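Local coordinates for protein HpcH/HpaI aldolase (Desulfitobacterium hafniense, PDB 3QZ6) that belongs to the HpcH/HpaI aldolase family and is built on a TIM-barrel fold, at residues V131-A134 / E135-Q138; Q187-P191 / K192-C196. All blocks are in the same frame, centred on the assembly; numbering follows the deposited sequence.

Contact 1 of 2, residues V131-A134 / E135-Q138; sequences VNWA and EWVQ
Two indole rings, those of Trp-133 and Trp-136, meet at the first turn of helix 133-141, where Asn-132 takes the N-cap position of a surface helix in a TIM-barrel protein. One face of the Trp-136 ring carries Val-131, whose CG1 makes a CH-pi contact 3.8 Å from the centroid of the five-membered ring and comes closest to CD1, at 3.5 Å. Toward the face of the Trp-136 six-membered ring comes the edge of Trp-133, an offset edge-to-face pair with centroids 5.7 Å apart and planes at 78°; CZ3 of Trp-133 comes to 4.0 Å from CE3 of Trp-136. The other valine branch is used too: CG2 of Val-131 sits 3.6 Å above the plane of the Trp-133 ring, over its centre, and thereby the two methyls of one residue serve two indoles. At the edge of Trp-133, near its plane, lies CG1 of Val-137. With CG of Trp-136 anti to its own backbone nitrogen (chi1 -172°), the ring is turned back toward Val-131. From the preceding loop, Thr-126 packs on both Val-131 and Trp-133, and Val-120 on Trp-133. The helix opens with two backbone bonds: Trp-136 N gives its hydrogen to Asn-132 O at 2.8 Å, and Val-137 N reaches Trp-133 O at 3.1 Å, with an N-H...O angle of 174°.

Contact 2 of 2, residues Q187-P191 / K192-C196; sequences QTEHP and KVYEC
Tyr-194 reaches back from the first turn of helix 191-207 to Glu-189, in the type I beta turn Gln-187 to His-190 that leads into the helix. Its CB lies 3.7 Å from Pro-191 O; CD1 lies 3.7 Å from His-190 O, which sits at the ring's edge near its plane, and CE1 comes to 3.3 Å from Glu-189 OE1. At the tip, OH donates a hydrogen bond to that same OE1 at 2.7 Å, met on the syn side and 21° out of the carboxylate plane. The glutamate chain folds at chi2 (-64°), which brings its carboxylate round to the phenol. His-190, at the N-cap, lends its carbonyl oxygen to weak bonds from Val-193 N and Tyr-194 N, while Glu-195 N bonds to Pro-191 O. The His-190 imidazole runs alongside Lys-192, whose N lies in plane at the ring's edge; Pro-191 CD sits 3.2 Å above one face, toward its rim. Trp-224 and Tyr-197 pack edge-to-face with the tyrosine ring. The phenol's hydrogen bond links turn and helix through side chains, and probably stabilises the negative charge on Glu-189, with a lesser contribution from Lys-221, a long, weak ion-pair partner of OE1.

How the contacts relate
Both contacts mark the start of a helix on the outside of one closed eight-stranded parallel barrel, and they come in series: 131-138 is complete before 187-196 begins. Contact 1 opens helix 133-141, which precedes strand 145-150; contact 2 opens helix 191-207, which follows strand 170-173 and helix 175-181 and leads to strand 210-215. Their centres are 45 Å apart, with nearest atoms about 31 Å apart, on opposite sides of the chain's centre, so neither touches the other. The pair thus illustrates two local helix starts at the periphery of one barrel, too far apart for either to depend directly on the other.

Contact 1 of 2, residues V131-A134 / E135-Q138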
loop_
_atom_site.group_PDB
_atom_site.type_symbol
_atom_site.label_atom_id
_atom_site.label_comp_id
_atom_site.label_asym_id
_atom_site.label_seq_id
_atom_site.Cartn_x
_atom_site.Cartn_y
_atom_site.Cartn_z
ATOM N N VAL A 131 -23.263 8.394 27.321
ATOM C CA VAL A 131 -23.870 7.071 27.442
ATOM C C VAL A 131 -24.583 6.892 28.782
ATOM O O VAL A 131 -24.349 7.641 29.722
ATOM C CB VAL A 131 -22.810 5.966 27.353
ATOM C CG1 VAL A 131 -22.005 6.087 26.051
ATOM C CG2 VAL A 131 -21.900 6.027 28.562
ATOM N N ASN A 132 -25.453 5.890 28.848
ATOM C CA ASN A 132 -26.010 5.402 30.107
ATOM C C ASN A 132 -25.050 4.331 30.615
ATOM O O ASN A 132 -25.060 3.209 30.113
ATOM C CB ASN A 132 -27.390 4.793 29.838
ATOM C CG ASN A 132 -28.042 4.199 31.092
ATOM O OD1 ASN A 132 -27.366 3.796 32.044
ATOM N ND2 ASN A 132 -29.371 4.131 31.082
ATOM N N TRP A 133 -24.205 4.664 31.587
ATOM C CA TRP A 133 -23.086 3.770 31.931
ATOM C C TRP A 133 -23.503 2.347 32.277
ATOM O O TRP A 133 -22.897 1.387 31.794
ATOM C CB TRP A 133 -22.211 4.354 33.043
ATOM C CG TRP A 133 -21.359 5.502 32.553
ATOM C CD1 TRP A 133 -21.544 6.832 32.814
ATOM C CD2 TRP A 133 -20.212 5.417 31.695
ATOM N NE1 TRP A 133 -20.578 7.574 32.182
ATOM C CE2 TRP A 133 -19.747 6.733 31.488
ATOM C CE3 TRP A 133 -19.530 4.355 31.087
ATOM C CZ2 TRP A 133 -18.629 7.020 30.702
ATOM C CZ3 TRP A 133 -18.412 4.643 30.293
ATOM C CH2 TRP A 133 -17.977 5.962 30.113
ATOM N N ALA A 134 -24.539 2.214 33.103
ATOM C CA ALA A 134 -24.943 0.907 33.595
ATOM C C ALA A 134 -25.303 -0.023 32.438
ATOM O O ALA A 134 -24.936 -1.196 32.441
ATOM C CB ALA A 134 -26.121 1.036 34.593
ATOM N N GLU A 135 -26.014 0.507 31.448
ATOM C CA GLU A 135 -26.403 -0.273 30.278
ATOM C C GLU A 135 -25.229 -0.429 29.322
ATOM O O GLU A 135 -25.009 -1.495 28.746
ATOM C CB GLU A 135 -27.542 0.427 29.535
ATOM C CG GLU A 135 -28.888 -0.248 29.650
ATOM C CD GLU A 135 -29.474 -0.144 31.039
ATOM O OE1 GLU A 135 -30.040 -1.148 31.527
ATOM O OE2 GLU A 135 -29.372 0.947 31.641
ATOM N N TRP A 136 -24.476 0.648 29.150
ATOM C CA TRP A 136 -23.437 0.683 28.127
ATOM C C TRP A 136 -22.332 -0.345 28.361
ATOM O O TRP A 136 -21.913 -1.012 27.430
ATOM C CB TRP A 136 -22.854 2.089 28.012
ATOM C CG TRP A 136 -21.914 2.265 26.854
ATOM C CD1 TRP A 136 -22.237 2.646 25.576
ATOM C CD2 TRP A 136 -20.495 2.066 26.867
ATOM N NE1 TRP A 136 -21.099 2.706 24.801
ATOM C CE2 TRP A 136 -20.019 2.354 25.568
ATOM C CE3 TRP A 136 -19.581 1.684 27.854
ATOM C CZ2 TRP A 136 -18.674 2.259 25.230
ATOM C CZ3 TRP A 136 -18.241 1.592 27.516
ATOM C CH2 TRP A 136 -17.801 1.879 26.213
ATOM N N VAL A 137 -21.867 -0.496 29.597
ATOM C CA VAL A 137 -20.813 -1.481 29.852
ATOM C C VAL A 137 -21.286 -2.909 29.554
ATOM O O VAL A 137 -20.509 -3.733 29.078
ATOM C CB VAL A 137 -20.227 -1.391 31.283
ATOM C CG1 VAL A 137 -19.438 -0.091 31.453
ATOM C CG2 VAL A 137 -21.333 -1.519 32.341
ATOM N N GLN A 138 -22.560 -3.191 29.815
ATOM C CA GLN A 138 -23.102 -4.523 29.551
ATOM C C GLN A 138 -23.177 -4.784 28.067
ATOM O O GLN A 138 -22.802 -5.861 27.597
ATOM C CB GLN A 138 -24.508 -4.685 30.135
ATOM C CG GLN A 138 -24.561 -4.868 31.623
ATOM C CD GLN A 138 -25.968 -5.218 32.096
ATOM O OE1 GLN A 138 -26.726 -4.347 32.529
ATOM N NE2 GLN A 138 -26.325 -6.498 31.999
#

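Contact 2 of 2, residues Q187-P191 / K192-C196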
loop_
_atom_site.group_PDB
_atom_site.type_symbol
_atom_site.label_atom_id
_atom_site.label_comp_id
_atom_site.label_asym_id
_atom_site.label_seq_id
_atom_site.Cartn_x
_atom_site.Cartn_y
_atom_site.Cartn_z
ATOM N N GLN A 187 5.521 -25.611 4.647
ATOM C CA GLN A 187 4.674 -26.505 3.861
ATOM C C GLN A 187 3.247 -26.382 4.370
ATOM O O GLN A 187 2.724 -27.282 5.032
ATOM C CB GLN A 187 5.174 -27.944 3.970
ATOM C CG GLN A 187 6.666 -28.059 3.710
ATOM C CD GLN A 187 7.162 -29.489 3.767
ATOM O OE1 GLN A 187 6.446 -30.419 3.403
ATOM N NE2 GLN A 187 8.393 -29.668 4.230
ATOM N N THR A 188 2.621 -25.252 4.061
ATOM C CA THR A 188 1.356 -24.903 4.697
ATOM C C THR A 188 0.156 -25.579 4.047
ATOM O O THR A 188 -0.977 -25.383 4.476
ATOM C CB THR A 188 1.144 -23.377 4.733
ATOM O OG1 THR A 188 1.144 -22.864 3.401
ATOM C CG2 THR A 188 2.262 -22.704 5.524
ATOM N N GLU A 189 0.401 -26.375 3.010
ATOM C CA GLU A 189 -0.684 -27.115 2.378
ATOM C C GLU A 189 -0.561 -28.613 2.656
ATOM O O GLU A 189 -1.310 -29.417 2.109
ATOM C CB GLU A 189 -0.741 -26.836 0.874
ATOM C CG GLU A 189 -1.013 -25.376 0.528
ATOM C CD GLU A 189 -2.377 -24.897 0.994
ATOM O OE1 GLU A 189 -3.314 -25.722 1.061
ATOM O OE2 GLU A 189 -2.512 -23.689 1.294
ATOM N N HIS A 190 0.370 -28.974 3.533
ATOM C CA HIS A 190 0.597 -30.372 3.903
ATOM C C HIS A 190 -0.627 -30.994 4.582
ATOM O O HIS A 190 -1.317 -30.340 5.363
ATOM C CB HIS A 190 1.802 -30.458 4.837
ATOM C CG HIS A 190 2.312 -31.849 5.044
ATOM N ND1 HIS A 190 3.459 -32.317 4.440
ATOM C CD2 HIS A 190 1.840 -32.869 5.796
ATOM C CE1 HIS A 190 3.668 -33.568 4.805
ATOM N NE2 HIS A 190 2.700 -33.928 5.629
ATOM N N PRO A 191 -0.904 -32.270 4.285
ATOM C CA PRO A 191 -2.028 -32.960 4.922
ATOM C C PRO A 191 -1.994 -32.886 6.450
ATOM O O PRO A 191 -3.055 -32.766 7.058
ATOM C CB PRO A 191 -1.852 -34.404 4.452
ATOM C CG PRO A 191 -1.217 -34.262 3.112
ATOM C CD PRO A 191 -0.276 -33.088 3.234
ATOM N N LYS A 192 -0.811 -32.954 7.058
ATOM C CA LYS A 192 -0.707 -32.875 8.520
ATOM C C LYS A 192 -1.246 -31.547 9.056
ATOM O O LYS A 192 -1.822 -31.486 10.141
ATOM C CB LYS A 192 0.737 -33.079 8.989
ATOM C CG LYS A 192 1.234 -34.520 8.919
ATOM C CD LYS A 192 2.727 -34.596 9.242
ATOM C CE LYS A 192 2.991 -35.201 10.615
ATOM N NZ LYS A 192 4.288 -34.726 11.186
ATOM N N VAL A 193 -1.052 -30.479 8.293
ATOM C CA VAL A 193 -1.559 -29.176 8.688
ATOM C C VAL A 193 -3.088 -29.186 8.671
ATOM O O VAL A 193 -3.729 -28.759 9.627
ATOM C CB VAL A 193 -1.003 -28.059 7.777
ATOM C CG1 VAL A 193 -1.697 -26.742 8.052
ATOM C CG2 VAL A 193 0.501 -27.921 7.970
ATOM N N TYR A 194 -3.670 -29.692 7.591
ATOM C CA TYR A 194 -5.123 -29.798 7.497
ATOM C C TYR A 194 -5.748 -30.718 8.563
ATOM O O TYR A 194 -6.852 -30.459 9.037
ATOM C CB TYR A 194 -5.549 -30.192 6.074
ATOM C CG TYR A 194 -5.553 -29.001 5.149
ATOM C CD1 TYR A 194 -4.420 -28.654 4.429
ATOM C CD2 TYR A 194 -6.673 -28.190 5.036
ATOM C CE1 TYR A 194 -4.412 -27.550 3.604
ATOM C CE2 TYR A 194 -6.672 -27.083 4.213
ATOM C CZ TYR A 194 -5.540 -26.770 3.498
ATOM O OH TYR A 194 -5.528 -25.668 2.675
ATOM N N GLU A 195 -5.037 -31.768 8.956
ATOM C CA GLU A 195 -5.491 -32.613 10.064
ATOM C C GLU A 195 -5.665 -31.781 11.327
ATOM O O GLU A 195 -6.667 -31.911 12.030
ATOM C CB GLU A 195 -4.492 -33.732 10.348
ATOM C CG GLU A 195 -4.469 -34.849 9.325
ATOM C CD GLU A 195 -3.422 -35.904 9.650
ATOM O OE1 GLU A 195 -3.162 -36.134 10.855
ATOM O OE2 GLU A 195 -2.853 -36.490 8.702
ATOM N N CYS A 196 -4.677 -30.935 11.624
ATOM C CA CYS A 196 -4.777 -30.031 12.765
ATOM C C CYS A 196 -6.001 -29.123 12.638
ATOM O O CYS A 196 -6.770 -28.956 13.587
ATOM C CB CYS A 196 -3.508 -29.175 12.905
ATOM S SG CYS A 196 -2.019 -30.089 13.383
#